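Local coordinates for ATP-binding protein (Mycobacterium tuberculosis, PDB 5UKV) that probably acts as a sensor histidine kinase, using ATP to phosphorylate a histidine of its own dimerisation and histidine phosphotransfer domain, the part in this structure, at residues A[6-9]-A[10-13]; A[12-15]-A[16-19]. The protein carries 1 engineered substitution. All blocks are in the same frame, centred on the assembly; numbering follows the deposited sequence.

Contacts 1 and 2 are successive turns of one helix, 2-40, sharing D12 and R13, and both touch the second subunit. Contact 1, 6-9 with 10-13, lies farther from the chain's centre and is mostly at the surface: charged side chains project from it, and only E11 is buried. Contact 2, 12-15 with 16-19, is partly buried, with M14 and I18 packed inside the bundle. Backbone i to i+4 bonds run through both. The side-chain chemistry changes along the helix: in contact 2 an apolar strip of M14, F17 and I18 joins the polar side chains, while R15 of contact 2 reaches back to E11 of contact 1 in a salt bridge.

Contact 1 of 2, residues A[6-9]-A[10-13]; sequences KARD and SEDR
The carboxylate of D12 lies flat against the carbonyl oxygen of R8: R8 O sits over one face, 3.4 Å from CG of D12 and 3.7 Å from each of its OD1 and OD2. CG of D12 stands beside its own backbone N (chi1 -72°), folding the group back over the preceding turn; OD1 forms a weak, long ion pair with R15. On another side of the helix D9 and R13 run alongside each other, carboxylate and guanidinium planes turned 43° apart. Their closest side-chain approach is OD2 of D9 to CD of R13, 4.1 Å; OD2 stays 5.5 Å from NE of R13, too far for a salt bridge, though the opposite charges may still attract weakly. This is the N-terminal part of the long first helix of a histidine kinase DHp domain, whose two copies form a helical bundle. S10 N bonds to K6 O at 2.9 Å and R13 N to D9 O at 3.0 Å, with E11 to A7 and D12 to R8 between. At the dimer interface A7 packs on A7 of the second subunit, and S10 OG hydrogen-bonds to OE2 of E11 of that subunit. OE1 of the extended, buried E11 takes a hydrogen bond with S10 OG of the second subunit and a salt bridge to NH2 of R15.

Contact 2 of 2, residues A[12-15]-A[16-19]; sequences DRMR and QFIT
Regular helix joins 12-15 to 16-19 through four i to i+4 bonds. I18 N meets M14 O nearly along the C=O axis at 2.9 Å, with an N-H...O angle of 174°; F17 N to R13 O is shorter, 2.8 Å, but more bent at 150°. R15 O accepts twice, from T19 N and from T19 OG1, each at 3.0 Å. The hydroxyl can reach back one turn because OG1 lies beside the T19 backbone N (chi1 -55°), and it bonds as well to a bound 2-(2-methoxyethoxy)ethanol. Next to this polar side runs the apolar one. Selenomethionine M14, bent at both chi2 and chi3, crosses I18 at a slant, so that CG and SE of M14 each come 3.9 Å from CD1 of I18. SE also lies 4.4 Å from CD2 of F17. In the helical bundle of the DHp dimer these side chains face different neighbours: F17 packs on L68 and L71 of helix 47-71 in its own chain, whereas I18 meets M14 of the second subunit. Q16 folds back past D12 O, 3.4 Å from its CG, with OE1 3.7 Å from CA of R13. The extended R15, besides its bridge to E11, hydrogen-bonds through NH1 to backbone O atoms of A72 and of the C-terminal L74 of the second subunit.

Contact 1 of 2, residues A[6-9]-A[10-13]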
loop_
_atom_site.group_PDB
_atom_site.type_symbol
_atom_site.label_atom_id
_atom_site.label_comp_id
_atom_site.label_asym_id
_atom_site.label_seq_id
_atom_site.Cartn_x
_atom_site.Cartn_y
_atom_site.Cartn_z
ATOM N N LYS A 6 25.842 -10.014 -12.421
ATOM C CA LYS A 6 24.641 -10.822 -12.070
ATOM C C LYS A 6 23.948 -10.215 -10.867
ATOM O O LYS A 6 22.716 -10.233 -10.745
ATOM C CB LYS A 6 25.009 -12.262 -11.718
ATOM C CG LYS A 6 25.562 -13.013 -12.927
ATOM C CD LYS A 6 26.044 -14.407 -12.523
ATOM C CE LYS A 6 26.078 -15.356 -13.679
ATOM N NZ LYS A 6 25.812 -16.734 -13.164
ATOM N N ALA A 7 24.760 -9.789 -9.914
ATOM C CA ALA A 7 24.250 -9.158 -8.760
ATOM C C ALA A 7 23.490 -7.834 -9.049
ATOM O O ALA A 7 22.483 -7.565 -8.415
ATOM C CB ALA A 7 25.376 -8.876 -7.815
ATOM N N ARG A 8 24.050 -6.984 -9.926
ATOM C CA ARG A 8 23.418 -5.771 -10.324
ATOM C C ARG A 8 22.169 -6.031 -11.071
ATOM O O ARG A 8 21.258 -5.273 -10.922
ATOM C CB ARG A 8 24.295 -4.850 -11.173
ATOM C CG ARG A 8 25.147 -3.948 -10.345
ATOM C CD ARG A 8 25.669 -2.722 -11.114
ATOM N NE ARG A 8 26.915 -3.090 -11.816
ATOM C CZ ARG A 8 27.074 -3.339 -13.130
ATOM N NH1 ARG A 8 26.072 -3.228 -14.015
ATOM N NH2 ARG A 8 28.266 -3.705 -13.558
ATOM N N ASP A 9 22.173 -7.023 -11.952
ATOM C CA ASP A 9 20.997 -7.416 -12.661
ATOM C C ASP A 9 19.898 -7.854 -11.675
ATOM O O ASP A 9 18.778 -7.443 -11.804
ATOM C CB ASP A 9 21.269 -8.509 -13.588
ATOM C CG ASP A 9 20.012 -8.894 -14.414
ATOM O OD1 ASP A 9 19.613 -8.118 -15.288
ATOM O OD2 ASP A 9 19.385 -9.937 -14.181
ATOM N N SER A 10 20.258 -8.610 -10.666
ATOM C CA SER A 10 19.279 -9.027 -9.706
ATOM C C SER A 10 18.731 -7.827 -8.894
ATOM O O SER A 10 17.486 -7.637 -8.711
ATOM C CB SER A 10 19.912 -10.108 -8.857
ATOM O OG SER A 10 18.979 -10.522 -7.911
ATOM N N GLU A 11 19.633 -6.934 -8.491
ATOM C CA GLU A 11 19.234 -5.710 -7.825
ATOM C C GLU A 11 18.294 -4.781 -8.672
ATOM O O GLU A 11 17.297 -4.318 -8.158
ATOM C CB GLU A 11 20.443 -4.957 -7.351
ATOM C CG GLU A 11 20.076 -3.615 -6.738
ATOM C CD GLU A 11 21.183 -2.608 -6.649
ATOM O OE1 GLU A 11 20.877 -1.597 -5.987
ATOM O OE2 GLU A 11 22.333 -2.865 -7.142
ATOM N N ASP A 12 18.619 -4.530 -9.936
ATOM C CA ASP A 12 17.800 -3.785 -10.767
ATOM C C ASP A 12 16.435 -4.442 -11.028
ATOM O O ASP A 12 15.468 -3.759 -11.101
ATOM C CB ASP A 12 18.460 -3.497 -12.093
ATOM C CG ASP A 12 19.582 -2.463 -11.957
ATOM O OD1 ASP A 12 19.824 -1.895 -10.832
ATOM O OD2 ASP A 12 20.274 -2.305 -12.968
ATOM N N ARG A 13 16.341 -5.743 -11.183
ATOM C CA ARG A 13 15.002 -6.373 -11.242
ATOM C C ARG A 13 14.210 -6.151 -9.964
ATOM O O ARG A 13 12.996 -5.951 -10.046
ATOM C CB ARG A 13 15.142 -7.863 -11.505
ATOM C CG ARG A 13 15.679 -8.225 -12.884
ATOM C CD ARG A 13 15.396 -9.677 -13.189
ATOM N NE ARG A 13 13.925 -9.890 -13.263
ATOM C CZ ARG A 13 13.156 -9.672 -14.350
ATOM N NH1 ARG A 13 13.704 -9.220 -15.533
ATOM N NH2 ARG A 13 11.841 -9.915 -14.278
#

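Contact 2 of 2, residues A[12-15]-A[16-19]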
loop_
_atom_site.group_PDB
_atom_site.type_symbol
_atom_site.label_atom_id
_atom_site.label_comp_id
_atom_site.label_asym_id
_atom_site.label_seq_id
_atom_site.Cartn_x
_atom_site.Cartn_y
_atom_site.Cartn_z
ATOM N N ASP A 12 18.619 -4.530 -9.936
ATOM C CA ASP A 12 17.800 -3.785 -10.767
ATOM C C ASP A 12 16.435 -4.442 -11.028
ATOM O O ASP A 12 15.468 -3.759 -11.101
ATOM C CB ASP A 12 18.460 -3.497 -12.093
ATOM C CG ASP A 12 19.582 -2.463 -11.957
ATOM O OD1 ASP A 12 19.824 -1.895 -10.832
ATOM O OD2 ASP A 12 20.274 -2.305 -12.968
ATOM N N ARG A 13 16.341 -5.743 -11.183
ATOM C CA ARG A 13 15.002 -6.373 -11.242
ATOM C C ARG A 13 14.210 -6.151 -9.964
ATOM O O ARG A 13 12.996 -5.951 -10.046
ATOM C CB ARG A 13 15.142 -7.863 -11.505
ATOM C CG ARG A 13 15.679 -8.225 -12.884
ATOM C CD ARG A 13 15.396 -9.677 -13.189
ATOM N NE ARG A 13 13.925 -9.890 -13.263
ATOM C CZ ARG A 13 13.156 -9.672 -14.350
ATOM N NH1 ARG A 13 13.704 -9.220 -15.533
ATOM N NH2 ARG A 13 11.841 -9.915 -14.278
HETATM N N MSE A 14 14.841 -6.278 -8.779
HETATM C CA MSE A 14 14.166 -5.983 -7.490
HETATM C C MSE A 14 13.648 -4.529 -7.490
HETATM O O MSE A 14 12.517 -4.229 -7.167
HETATM C CB MSE A 14 15.118 -6.206 -6.330
HETATM C CG MSE A 14 14.568 -5.779 -5.015
HETATM SE SE MSE A 14 13.056 -7.004 -4.441
HETATM C CE MSE A 14 13.969 -8.703 -4.168
ATOM N N ARG A 15 14.495 -3.554 -7.906
ATOM C CA ARG A 15 14.014 -2.204 -8.020
ATOM C C ARG A 15 12.819 -2.015 -8.966
ATOM O O ARG A 15 11.883 -1.365 -8.621
ATOM C CB ARG A 15 15.104 -1.209 -8.594
ATOM C CG ARG A 15 16.277 -1.004 -7.664
ATOM C CD ARG A 15 17.265 -0.022 -8.434
ATOM N NE ARG A 15 18.451 0.012 -7.617
ATOM C CZ ARG A 15 18.679 0.892 -6.664
ATOM N NH1 ARG A 15 17.849 1.880 -6.432
ATOM N NH2 ARG A 15 19.760 0.791 -5.926
ATOM N N GLN A 16 12.881 -2.613 -10.152
ATOM C CA GLN A 16 11.788 -2.633 -11.119
ATOM C C GLN A 16 10.525 -3.251 -10.529
ATOM O O GLN A 16 9.444 -2.670 -10.712
ATOM C CB GLN A 16 12.179 -3.318 -12.419
ATOM C CG GLN A 16 13.166 -2.493 -13.264
ATOM C CD GLN A 16 14.023 -3.280 -14.275
ATOM O OE1 GLN A 16 14.019 -4.543 -14.269
ATOM N NE2 GLN A 16 14.824 -2.524 -15.141
ATOM N N PHE A 17 10.694 -4.339 -9.782
ATOM C CA PHE A 17 9.569 -5.056 -9.147
ATOM C C PHE A 17 8.914 -4.098 -8.106
ATOM O O PHE A 17 7.676 -3.902 -8.066
ATOM C CB PHE A 17 10.045 -6.327 -8.510
ATOM C CG PHE A 17 9.036 -6.981 -7.693
ATOM C CD1 PHE A 17 7.976 -7.690 -8.302
ATOM C CD2 PHE A 17 9.060 -6.866 -6.325
ATOM C CE1 PHE A 17 6.991 -8.272 -7.514
ATOM C CE2 PHE A 17 8.065 -7.473 -5.529
ATOM C CZ PHE A 17 7.019 -8.152 -6.142
ATOM N N ILE A 18 9.743 -3.525 -7.243
ATOM C CA ILE A 18 9.281 -2.590 -6.254
ATOM C C ILE A 18 8.546 -1.357 -6.889
ATOM O O ILE A 18 7.424 -0.985 -6.413
ATOM C CB ILE A 18 10.376 -2.231 -5.267
ATOM C CG1 ILE A 18 10.593 -3.353 -4.362
ATOM C CG2 ILE A 18 9.949 -1.009 -4.464
ATOM C CD1 ILE A 18 11.854 -3.341 -3.584
ATOM N N THR A 19 9.058 -0.786 -7.976
ATOM C CA THR A 19 8.338 0.240 -8.651
ATOM C C THR A 19 6.947 -0.201 -9.192
ATOM O O THR A 19 5.977 0.482 -8.989
ATOM C CB THR A 19 9.264 0.799 -9.735
ATOM O OG1 THR A 19 10.504 1.208 -9.084
ATOM C CG2 THR A 19 8.645 1.869 -10.494
#